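Local coordinates for aspartate-semialdehyde dehydrogenase (Cryptococcus neoformans var. neoformans JEC21, PDB 5CEF), which catalyses the NADPH-dependent reductive dephosphorylation of 4-phospho-L-aspartate to L-aspartate semialdehyde, the second step in making the aspartate family of amino acids, at residues D94-G97 / D98-A102; S136-P139 / Y140-Q144; I216-E219 / T220-L224; V276-A279 / F280-T284. One frame throughout, in Å; residues are numbered along the deposited sequence.

Contact 1 (D94-G97 / D98-A102)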
loop_
_atom_site.group_PDB
_atom_site.type_symbol
_atom_site.label_atom_id
_atom_site.label_comp_id
_atom_site.label_asym_id
_atom_site.label_seq_id
_atom_site.Cartn_x
_atom_site.Cartn_y
_atom_site.Cartn_z
ATOM N N ASP A 94 -3.312 -31.175 -0.585
ATOM C CA ASP A 94 -3.327 -32.014 -1.787
ATOM C C ASP A 94 -2.588 -33.334 -1.581
ATOM O O ASP A 94 -3.033 -34.362 -2.084
ATOM C CB ASP A 94 -2.811 -31.265 -3.040
ATOM C CG ASP A 94 -1.598 -30.402 -2.748
ATOM O OD1 ASP A 94 -0.534 -30.983 -2.462
ATOM O OD2 ASP A 94 -1.715 -29.148 -2.780
ATOM N N VAL A 95 -1.487 -33.326 -0.840
ATOM C CA VAL A 95 -0.671 -34.549 -0.663
ATOM C C VAL A 95 -0.626 -35.082 0.768
ATOM O O VAL A 95 -0.281 -36.243 0.998
ATOM C CB VAL A 95 0.789 -34.326 -1.152
ATOM C CG1 VAL A 95 0.842 -34.097 -2.665
ATOM C CG2 VAL A 95 1.463 -33.173 -0.405
ATOM N N ALA A 96 -1.005 -34.239 1.717
ATOM C CA ALA A 96 -0.776 -34.502 3.127
ATOM C C ALA A 96 -1.526 -35.680 3.685
ATOM O O ALA A 96 -1.045 -36.333 4.602
ATOM C CB ALA A 96 -1.123 -33.269 3.937
ATOM N N GLY A 97 -2.715 -35.954 3.167
ATOM C CA GLY A 97 -3.579 -37.005 3.734
ATOM C C GLY A 97 -3.001 -38.402 3.718
ATOM O O GLY A 97 -2.922 -39.055 4.760
ATOM N N ASP A 98 -2.615 -38.866 2.531
ATOM C CA ASP A 98 -2.052 -40.224 2.385
ATOM C C ASP A 98 -0.726 -40.368 3.122
ATOM O O ASP A 98 -0.519 -41.351 3.827
ATOM C CB ASP A 98 -1.865 -40.582 0.913
ATOM C CG ASP A 98 -3.187 -40.726 0.183
ATOM O OD1 ASP A 98 -4.174 -41.192 0.827
ATOM O OD2 ASP A 98 -3.225 -40.379 -1.024
ATOM N N ILE A 99 0.102 -39.335 3.031
ATOM C CA ILE A 99 1.412 -39.321 3.655
ATOM C C ILE A 99 1.357 -39.289 5.189
ATOM O O ILE A 99 2.002 -40.116 5.866
ATOM C CB ILE A 99 2.223 -38.134 3.170
ATOM C CG1 ILE A 99 2.544 -38.297 1.678
ATOM C CG2 ILE A 99 3.505 -37.994 3.981
ATOM C CD1 ILE A 99 3.073 -37.028 1.022
ATOM N N GLU A 100 0.550 -38.394 5.743
ATOM C CA GLU A 100 0.389 -38.353 7.182
ATOM C C GLU A 100 -0.210 -39.651 7.712
ATOM O O GLU A 100 0.184 -40.141 8.782
ATOM C CB GLU A 100 -0.436 -37.138 7.599
ATOM C CG GLU A 100 0.302 -35.828 7.355
ATOM C CD GLU A 100 -0.538 -34.587 7.604
ATOM O OE1 GLU A 100 -1.770 -34.712 7.833
ATOM O OE2 GLU A 100 0.069 -33.491 7.571
ATOM N N ASN A 101 -1.136 -40.228 6.966
ATOM C CA ASN A 101 -1.697 -41.523 7.355
ATOM C C ASN A 101 -0.683 -42.649 7.310
ATOM O O ASN A 101 -0.738 -43.573 8.134
ATOM C CB ASN A 101 -2.887 -41.913 6.472
ATOM C CG ASN A 101 -3.682 -43.085 7.053
ATOM O OD1 ASN A 101 -3.785 -43.281 8.276
ATOM N ND2 ASN A 101 -4.236 -43.870 6.179
ATOM N N ALA A 102 0.210 -42.595 6.333
ATOM C CA ALA A 102 1.267 -43.613 6.209
ATOM C C ALA A 102 2.222 -43.541 7.413
ATOM O O ALA A 102 2.554 -44.554 8.016
ATOM C CB ALA A 102 2.026 -43.447 4.879
#

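Contact 2 (S136-P139 / Y140-Q144)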
loop_
_atom_site.group_PDB
_atom_site.type_symbol
_atom_site.label_atom_id
_atom_site.label_comp_id
_atom_site.label_asym_id
_atom_site.label_seq_id
_atom_site.Cartn_x
_atom_site.Cartn_y
_atom_site.Cartn_z
ATOM N N SER A 136 -6.199 -36.120 25.968
ATOM C CA SER A 136 -6.782 -37.248 26.695
ATOM C C SER A 136 -7.412 -38.329 25.811
ATOM O O SER A 136 -7.546 -39.468 26.254
ATOM C CB SER A 136 -7.830 -36.761 27.687
ATOM O OG SER A 136 -9.012 -36.418 27.011
ATOM N N ILE A 137 -7.753 -37.998 24.564
ATOM C CA ILE A 137 -8.320 -38.973 23.626
ATOM C C ILE A 137 -7.278 -39.820 22.900
ATOM O O ILE A 137 -7.638 -40.724 22.147
ATOM C CB ILE A 137 -9.236 -38.276 22.582
ATOM C CG1 ILE A 137 -10.275 -39.231 22.020
ATOM C CG2 ILE A 137 -8.436 -37.681 21.443
ATOM C CD1 ILE A 137 -11.242 -38.593 21.046
ATOM N N ILE A 138 -5.995 -39.535 23.083
ATOM C CA ILE A 138 -4.958 -40.206 22.275
ATOM C C ILE A 138 -4.860 -41.727 22.507
ATOM O O ILE A 138 -4.741 -42.489 21.542
ATOM C CB ILE A 138 -3.577 -39.529 22.468
ATOM C CG1 ILE A 138 -3.591 -38.106 21.900
ATOM C CG2 ILE A 138 -2.488 -40.313 21.766
ATOM C CD1 ILE A 138 -3.908 -38.034 20.422
ATOM N N PRO A 139 -4.918 -42.185 23.776
ATOM C CA PRO A 139 -4.888 -43.644 24.009
ATOM C C PRO A 139 -5.988 -44.364 23.243
ATOM O O PRO A 139 -5.737 -45.390 22.624
ATOM C CB PRO A 139 -5.085 -43.756 25.524
ATOM C CG PRO A 139 -4.424 -42.521 26.039
ATOM C CD PRO A 139 -4.802 -41.437 25.043
ATOM N N TYR A 140 -7.185 -43.784 23.231
ATOM C CA TYR A 140 -8.290 -44.345 22.462
ATOM C C TYR A 140 -8.028 -44.340 20.949
ATOM O O TYR A 140 -8.425 -45.276 20.240
ATOM C CB TYR A 140 -9.610 -43.623 22.800
ATOM C CG TYR A 140 -10.804 -44.281 22.165
ATOM C CD1 TYR A 140 -11.192 -45.572 22.538
ATOM C CD2 TYR A 140 -11.526 -43.653 21.157
ATOM C CE1 TYR A 140 -12.283 -46.202 21.958
ATOM C CE2 TYR A 140 -12.618 -44.281 20.561
ATOM C CZ TYR A 140 -12.992 -45.549 20.981
ATOM O OH TYR A 140 -14.038 -46.177 20.390
ATOM N N GLN A 141 -7.366 -43.301 20.447
ATOM C CA GLN A 141 -7.046 -43.232 19.007
ATOM C C GLN A 141 -6.108 -44.363 18.657
ATOM O O GLN A 141 -6.296 -45.045 17.649
ATOM C CB GLN A 141 -6.433 -41.866 18.580
ATOM C CG GLN A 141 -6.090 -41.805 17.089
ATOM C CD GLN A 141 -5.254 -40.588 16.630
ATOM O OE1 GLN A 141 -4.469 -40.692 15.671
ATOM N NE2 GLN A 141 -5.474 -39.442 17.238
ATOM N N ARG A 142 -5.078 -44.534 19.486
ATOM C CA ARG A 142 -4.120 -45.640 19.339
ATOM C C ARG A 142 -4.799 -47.006 19.370
ATOM O O ARG A 142 -4.648 -47.811 18.439
ATOM C CB ARG A 142 -3.110 -45.603 20.465
ATOM C CG ARG A 142 -2.076 -44.522 20.311
ATOM C CD ARG A 142 -1.336 -44.308 21.616
ATOM N NE ARG A 142 -0.103 -43.566 21.400
ATOM C CZ ARG A 142 0.649 -43.051 22.373
ATOM N NH1 ARG A 142 0.302 -43.207 23.648
ATOM N NH2 ARG A 142 1.747 -42.382 22.068
ATOM N N GLU A 143 -5.564 -47.245 20.427
ATOM C CA GLU A 143 -6.267 -48.508 20.574
ATOM C C GLU A 143 -7.108 -48.802 19.330
ATOM O O GLU A 143 -6.979 -49.873 18.752
ATOM C CB GLU A 143 -7.112 -48.502 21.834
ATOM C CG GLU A 143 -8.132 -49.631 21.918
ATOM C CD GLU A 143 -9.222 -49.339 22.939
ATOM O OE1 GLU A 143 -10.434 -49.478 22.589
ATOM O OE2 GLU A 143 -8.842 -48.923 24.071
ATOM N N GLN A 144 -7.876 -47.818 18.845
ATOM C CA GLN A 144 -8.723 -48.035 17.658
ATOM C C GLN A 144 -7.972 -48.312 16.361
ATOM O O GLN A 144 -8.549 -48.876 15.433
ATOM C CB GLN A 144 -9.638 -46.865 17.410
ATOM C CG GLN A 144 -10.638 -46.682 18.508
ATOM C CD GLN A 144 -11.702 -47.759 18.469
ATOM O OE1 GLN A 144 -12.427 -47.887 17.484
ATOM N NE2 GLN A 144 -11.815 -48.519 19.553
HETATM O O HOH W 1 -8.572 -41.933 25.461
#

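Contact 3 (I216-E219 / T220-L224)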
loop_
_atom_site.group_PDB
_atom_site.type_symbol
_atom_site.label_atom_id
_atom_site.label_comp_id
_atom_site.label_asym_id
_atom_site.label_seq_id
_atom_site.Cartn_x
_atom_site.Cartn_y
_atom_site.Cartn_z
ATOM N N ILE A 216 -13.477 -21.618 10.701
ATOM C CA ILE A 216 -13.802 -20.925 11.920
ATOM C C ILE A 216 -15.131 -21.381 12.503
ATOM O O ILE A 216 -15.238 -21.570 13.696
ATOM C CB ILE A 216 -13.800 -19.369 11.753
ATOM C CG1 ILE A 216 -12.371 -18.852 11.535
ATOM C CG2 ILE A 216 -14.320 -18.666 12.999
ATOM C CD1 ILE A 216 -12.283 -17.437 10.974
ATOM N N GLU A 217 -16.126 -21.554 11.658
ATOM C CA GLU A 217 -17.500 -21.875 12.101
ATOM C C GLU A 217 -17.633 -23.263 12.677
ATOM O O GLU A 217 -18.301 -23.465 13.677
ATOM C CB GLU A 217 -18.503 -21.670 10.949
ATOM C CG GLU A 217 -18.714 -20.187 10.640
ATOM C CD GLU A 217 -19.572 -19.886 9.423
ATOM O OE1 GLU A 217 -20.053 -20.842 8.797
ATOM O OE2 GLU A 217 -19.786 -18.705 9.133
ATOM N N TRP A 218 -16.927 -24.213 12.110
ATOM C CA TRP A 218 -17.005 -25.569 12.596
ATOM C C TRP A 218 -16.019 -25.773 13.730
ATOM O O TRP A 218 -16.351 -26.349 14.783
ATOM C CB TRP A 218 -16.696 -26.542 11.452
ATOM C CG TRP A 218 -17.109 -27.903 11.809
ATOM C CD1 TRP A 218 -18.340 -28.452 11.640
ATOM C CD2 TRP A 218 -16.310 -28.886 12.482
ATOM N NE1 TRP A 218 -18.340 -29.741 12.114
ATOM C CE2 TRP A 218 -17.113 -30.026 12.657
ATOM C CE3 TRP A 218 -14.991 -28.919 12.924
ATOM C CZ2 TRP A 218 -16.633 -31.192 13.240
ATOM C CZ3 TRP A 218 -14.527 -30.059 13.520
ATOM C CH2 TRP A 218 -15.340 -31.189 13.666
ATOM N N GLU A 219 -14.779 -25.333 13.518
ATOM C CA GLU A 219 -13.669 -25.719 14.416
ATOM C C GLU A 219 -13.812 -25.094 15.807
ATOM O O GLU A 219 -13.349 -25.661 16.811
ATOM C CB GLU A 219 -12.324 -25.356 13.795
ATOM C CG GLU A 219 -12.058 -26.130 12.529
ATOM C CD GLU A 219 -10.705 -25.843 11.888
ATOM O OE1 GLU A 219 -9.894 -25.076 12.468
ATOM O OE2 GLU A 219 -10.479 -26.358 10.755
ATOM N N THR A 220 -14.444 -23.928 15.868
ATOM C CA THR A 220 -14.564 -23.243 17.152
ATOM C C THR A 220 -15.223 -24.153 18.190
ATOM O O THR A 220 -14.799 -24.149 19.356
ATOM C CB THR A 220 -15.329 -21.938 16.975
ATOM O OG1 THR A 220 -14.527 -21.044 16.200
ATOM C CG2 THR A 220 -15.666 -21.298 18.293
ATOM N N ASN A 221 -16.250 -24.928 17.776
ATOM C CA ASN A 221 -16.995 -25.790 18.720
ATOM C C ASN A 221 -16.228 -27.024 19.127
ATOM O O ASN A 221 -16.201 -27.409 20.306
ATOM C CB ASN A 221 -18.362 -26.152 18.167
ATOM C CG ASN A 221 -19.430 -25.092 18.494
ATOM O OD1 ASN A 221 -19.607 -24.691 19.652
ATOM N ND2 ASN A 221 -20.149 -24.683 17.514
ATOM N N LYS A 222 -15.479 -27.577 18.197
ATOM C CA LYS A 222 -14.526 -28.608 18.573
ATOM C C LYS A 222 -13.472 -28.132 19.577
ATOM O O LYS A 222 -13.253 -28.758 20.611
ATOM C CB LYS A 222 -13.826 -29.174 17.340
ATOM C CG LYS A 222 -12.996 -30.395 17.705
ATOM C CD LYS A 222 -12.707 -31.252 16.505
ATOM C CE LYS A 222 -11.784 -32.402 16.884
ATOM N NZ LYS A 222 -11.405 -33.269 15.720
ATOM N N ILE A 223 -12.837 -27.005 19.275
ATOM C CA ILE A 223 -11.736 -26.489 20.101
ATOM C C ILE A 223 -12.175 -26.006 21.484
ATOM O O ILE A 223 -11.442 -26.187 22.464
ATOM C CB ILE A 223 -10.988 -25.326 19.377
ATOM C CG1 ILE A 223 -10.312 -25.867 18.134
ATOM C CG2 ILE A 223 -9.962 -24.634 20.264
ATOM C CD1 ILE A 223 -9.957 -24.805 17.118
ATOM N N LEU A 224 -13.310 -25.331 21.566
ATOM C CA LEU A 224 -13.771 -24.823 22.864
ATOM C C LEU A 224 -14.602 -25.848 23.605
ATOM O O LEU A 224 -14.830 -25.705 24.771
ATOM C CB LEU A 224 -14.583 -23.577 22.679
ATOM C CG LEU A 224 -13.766 -22.400 22.177
ATOM C CD1 LEU A 224 -14.673 -21.219 21.879
ATOM C CD2 LEU A 224 -12.688 -21.997 23.179
HETATM O O HOH W 2 -19.654 -26.228 14.741
#

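Contact 4 (V276-A279 / F280-T284)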
loop_
_atom_site.group_PDB
_atom_site.type_symbol
_atom_site.label_atom_id
_atom_site.label_comp_id
_atom_site.label_asym_id
_atom_site.label_seq_id
_atom_site.Cartn_x
_atom_site.Cartn_y
_atom_site.Cartn_z
ATOM N N VAL A 276 -14.588 -7.957 31.753
ATOM C CA VAL A 276 -14.091 -8.598 30.544
ATOM C C VAL A 276 -12.611 -8.276 30.360
ATOM O O VAL A 276 -11.813 -9.170 30.067
ATOM C CB VAL A 276 -14.907 -8.230 29.290
ATOM C CG1 VAL A 276 -14.237 -8.787 28.043
ATOM C CG2 VAL A 276 -16.326 -8.779 29.370
ATOM N N GLU A 277 -12.244 -7.016 30.546
ATOM C CA GLU A 277 -10.837 -6.641 30.534
ATOM C C GLU A 277 -10.000 -7.506 31.474
ATOM O O GLU A 277 -8.941 -8.010 31.094
ATOM C CB GLU A 277 -10.695 -5.162 30.870
ATOM C CG GLU A 277 -11.252 -4.255 29.759
ATOM C CD GLU A 277 -11.219 -2.769 30.086
ATOM O OE1 GLU A 277 -11.401 -2.362 31.261
ATOM O OE2 GLU A 277 -11.057 -1.994 29.138
ATOM N N ASN A 278 -10.490 -7.723 32.693
ATOM C CA ASN A 278 -9.764 -8.559 33.658
ATOM C C ASN A 278 -9.674 -9.974 33.255
ATOM O O ASN A 278 -8.618 -10.565 33.390
ATOM C CB ASN A 278 -10.349 -8.465 35.057
ATOM C CG ASN A 278 -10.195 -7.085 35.604
ATOM O OD1 ASN A 278 -9.219 -6.384 35.280
ATOM N ND2 ASN A 278 -11.170 -6.644 36.381
ATOM N N ALA A 279 -10.757 -10.515 32.731
ATOM C CA ALA A 279 -10.728 -11.885 32.248
ATOM C C ALA A 279 -9.604 -12.098 31.207
ATOM O O ALA A 279 -8.906 -13.121 31.238
ATOM C CB ALA A 279 -12.086 -12.275 31.680
ATOM N N PHE A 280 -9.443 -11.138 30.307
ATOM C CA PHE A 280 -8.403 -11.216 29.309
ATOM C C PHE A 280 -7.017 -11.069 29.922
ATOM O O PHE A 280 -6.145 -11.910 29.665
ATOM C CB PHE A 280 -8.608 -10.165 28.210
ATOM C CG PHE A 280 -9.761 -10.446 27.268
ATOM C CD1 PHE A 280 -10.005 -11.707 26.774
ATOM C CD2 PHE A 280 -10.571 -9.428 26.817
ATOM C CE1 PHE A 280 -11.047 -11.944 25.881
ATOM C CE2 PHE A 280 -11.613 -9.659 25.935
ATOM C CZ PHE A 280 -11.856 -10.923 25.479
ATOM N N ARG A 281 -6.796 -10.024 30.712
ATOM C CA ARG A 281 -5.485 -9.821 31.413
ATOM C C ARG A 281 -5.012 -10.991 32.223
ATOM O O ARG A 281 -3.829 -11.283 32.214
ATOM C CB ARG A 281 -5.514 -8.678 32.401
ATOM C CG ARG A 281 -5.510 -7.357 31.743
ATOM C CD ARG A 281 -5.061 -6.255 32.710
ATOM N NE ARG A 281 -5.525 -5.023 32.093
ATOM C CZ ARG A 281 -6.744 -4.526 32.244
ATOM N NH1 ARG A 281 -7.600 -5.096 33.096
ATOM N NH2 ARG A 281 -7.086 -3.431 31.551
ATOM N N GLU A 282 -5.926 -11.629 32.932
ATOM C CA GLU A 282 -5.582 -12.680 33.886
ATOM C C GLU A 282 -5.487 -14.064 33.237
ATOM O O GLU A 282 -4.945 -14.958 33.844
ATOM C CB GLU A 282 -6.634 -12.754 35.025
ATOM C CG GLU A 282 -6.735 -11.510 35.922
ATOM C CD GLU A 282 -8.087 -11.405 36.669
ATOM O OE1 GLU A 282 -8.714 -12.463 36.921
ATOM O OE2 GLU A 282 -8.543 -10.259 36.986
ATOM N N TYR A 283 -6.009 -14.240 32.022
ATOM C CA TYR A 283 -6.062 -15.554 31.418
ATOM C C TYR A 283 -4.689 -16.217 31.380
ATOM O O TYR A 283 -3.707 -15.626 30.906
ATOM C CB TYR A 283 -6.611 -15.484 30.013
ATOM C CG TYR A 283 -6.657 -16.835 29.260
ATOM C CD1 TYR A 283 -7.630 -17.799 29.571
ATOM C CD2 TYR A 283 -5.805 -17.125 28.217
ATOM C CE1 TYR A 283 -7.716 -19.010 28.900
ATOM C CE2 TYR A 283 -5.894 -18.360 27.568
ATOM C CZ TYR A 283 -6.858 -19.287 27.931
ATOM O OH TYR A 283 -6.970 -20.491 27.307
ATOM N N THR A 284 -4.620 -17.437 31.891
ATOM C CA THR A 284 -3.411 -18.244 31.797
ATOM C C THR A 284 -3.861 -19.677 31.519
ATOM O O THR A 284 -4.972 -20.079 31.949
ATOM C CB THR A 284 -2.587 -18.222 33.094
ATOM O OG1 THR A 284 -3.268 -18.995 34.068
ATOM C CG2 THR A 284 -2.402 -16.799 33.640
#

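Contact 1 (D94-G97 / D98-A102)
The carbonyl oxygen of Ala96 accepts the backbone N-H of Glu100, with Ala96 O and Glu100 N 2.8 Å apart and an N-H...O angle of 162°. One residue further on, Asn101 N reaches Gly97 O at 3.1 Å, the next i to i+4 bond of the same alpha-helix. Glu100 also lays its own side chain against the preceding turn: CG stands beside the backbone N (chi1 -68°), the chain is then extended, and its carboxylate arrives next to the methyl of Ala96, with OE2 3.8 Å from Ala96 CB. That carboxylate is buried; OE2 is hydrogen-bonded to the hydroxyl of Ser89 and weakly to that of Ser112. On another side of the helix Ile99 folds its CG1 branch back along the axis, which brings CD1 to 3.4 Å from Val95 O and 4.2 Å from Val95 CB. Asp92 and Leu91, NADP+-binding residues by similarity, lie just before this first turn, and Ala96 packs on Leu91. Helix 93-105 is the crossover of the Rossmann-type beta-alpha-beta unit made with strands 86-89 and 109-112, and Glu100 joins it to both through Ser89 and Ser112.

Contact 2 (S136-P139 / Y140-Q144)
Three successive i to i+4 bonds carry the backbone from Ile137 to Glu143, the straightest being Arg142 N to Ile138 O at 2.9 Å with an N-H...O angle of 174°. Glu143 N bonds to Pro139 O almost as straight, whereas the bond from Gln141 N to Ile137 O is longer, at 3.1 Å, and more bent. Pro139 lies in the first turn, a place where proline is well tolerated in a helix, and a water bridges that turn by donating to Ser136 O and accepting from Tyr140 N. Helix 138-145 crosses over between strands 125-126 and 151-155 of the parallel Rossmann-type sheet, with Ile138 packed on Tyr151 and Val153. Ile138 also meets two side chains of the following turn. Its CD1 lies 3.8 Å from Gln141 NE2, the two chains running side by side in the same direction, while its CG2 sits over one face of the Arg142 guanidinium, 4.1 Å from NE and offset toward the rim. With CG beside its backbone N (chi1 -75°), Arg142 extends back along the helix over Ile138, and NH2 is held by Lys149 O. The buried amide of Gln141 is gripped at OE1 by Ile152 N and Arg104.

Contact 3 (I216-E219 / T220-L224)
Thr220 turns its hydroxyl back onto the preceding turn of helix 212-224, the familiar arrangement in which a helical threonine bonds to the carbonyl four residues earlier. OG1 lies beside the backbone N (chi1 -68°) and donates to Ile216 O at 2.7 Å, in the carbonyl plane. The same oxygen takes Thr220 N as well, but at 3.3 Å that bond is weak, so the hydroxyl provides the shorter of the two. Asn221 follows with a weak backbone bond from its N to Trp218 O; its OD1 bonds to Ile242 N, and its ND2 gives a hydrogen to a water that in turn donates to the backbone O of Glu217, a residue whose carboxylate forms a salt bridge with Lys337 of the second subunit. Lys222 leaves the backbone with CG anti to N (chi1 -171°) and stays extended, which carries its methylenes across the benzene part of Trp218, CD lying 3.7 Å from CZ3. Its buried ammonium is received by the carbonyls of Arg118 and Cys123. Ile223 N makes a short, nearly straight i to i+4 bond, 2.9 Å from Glu219 O with an N-H...O angle of 169°. Its side chain lies beside that same carbonyl, Ile223 CG1 3.3 Å from Glu219 O.

Contact 4 (V276-A279 / F280-T284)
The first torsions of Val276 and Phe280 point both side chains the same way, Val276 CG1 anti to its backbone N (chi1 173°) and Phe280 CG beside its own N (chi1 -72°), and the two lie alongside one another. Val276 CG1 approaches the ring most closely at Phe280 CE2, 3.5 Å away, in an oblique approach. Between the same two residues the backbone bond from Phe280 N to Val276 O, 3.1 Å long, sets them one helical turn apart. The polar side of the helix is built differently. Arg281 folds back toward Glu277 and Asn278, its guanidinium having Glu277 O over one face and Asn278 OD1 at its edge, in the plane. Arg281 NH1 is 3.8 Å from Glu277 CB and 3.0 Å from Asn278 OD1; the amide and guanidinium planes are turned 57° apart. Glu277 and Arg281 carry opposite charges, but Glu277 OE1 and Arg281 NH2, separated by 4.5 Å, are too far apart to pair as a salt bridge. Arg281 N to Glu277 O and Glu282 N to Asn278 O, at 2.9 Å for the second, continue the helical ladder. Tyr283 N makes only a weak bond to Ala279 O, and its hydroxyl bonds to Leu129 O. Phe280 packs on Val325 and Ile328 of strand 323-330, on strand 300-302 and on Pro166 of helix 158-174. The arrangement is that of an amphipathic helix, 273-282, laid by its apolar side on the mixed sheet of the dimerisation domain.

In the fold
From the N terminus, contact 1 comes first, in helix 93-105, then contact 2 in helix 138-145; both are crossover helices of the parallel nucleotide-binding sheet, with centres about 20 Å apart. Contacts 3 and 4 follow in helices 212-224 and 273-282 of the dimerisation domain, again in series. Each contact closes just one or two helical turns, none nests in or crosses another, and none touches another directly. Contact 1 and contact 4 lie on opposite sides of the chain's centre, about 39 Å between centres. Contact 3 links the domains: its helix packs on Leu125 of the parallel sheet, on helix 158-174 and on strand 243-250 of the mixed sheet. Helix 158-174 also meets contact 4.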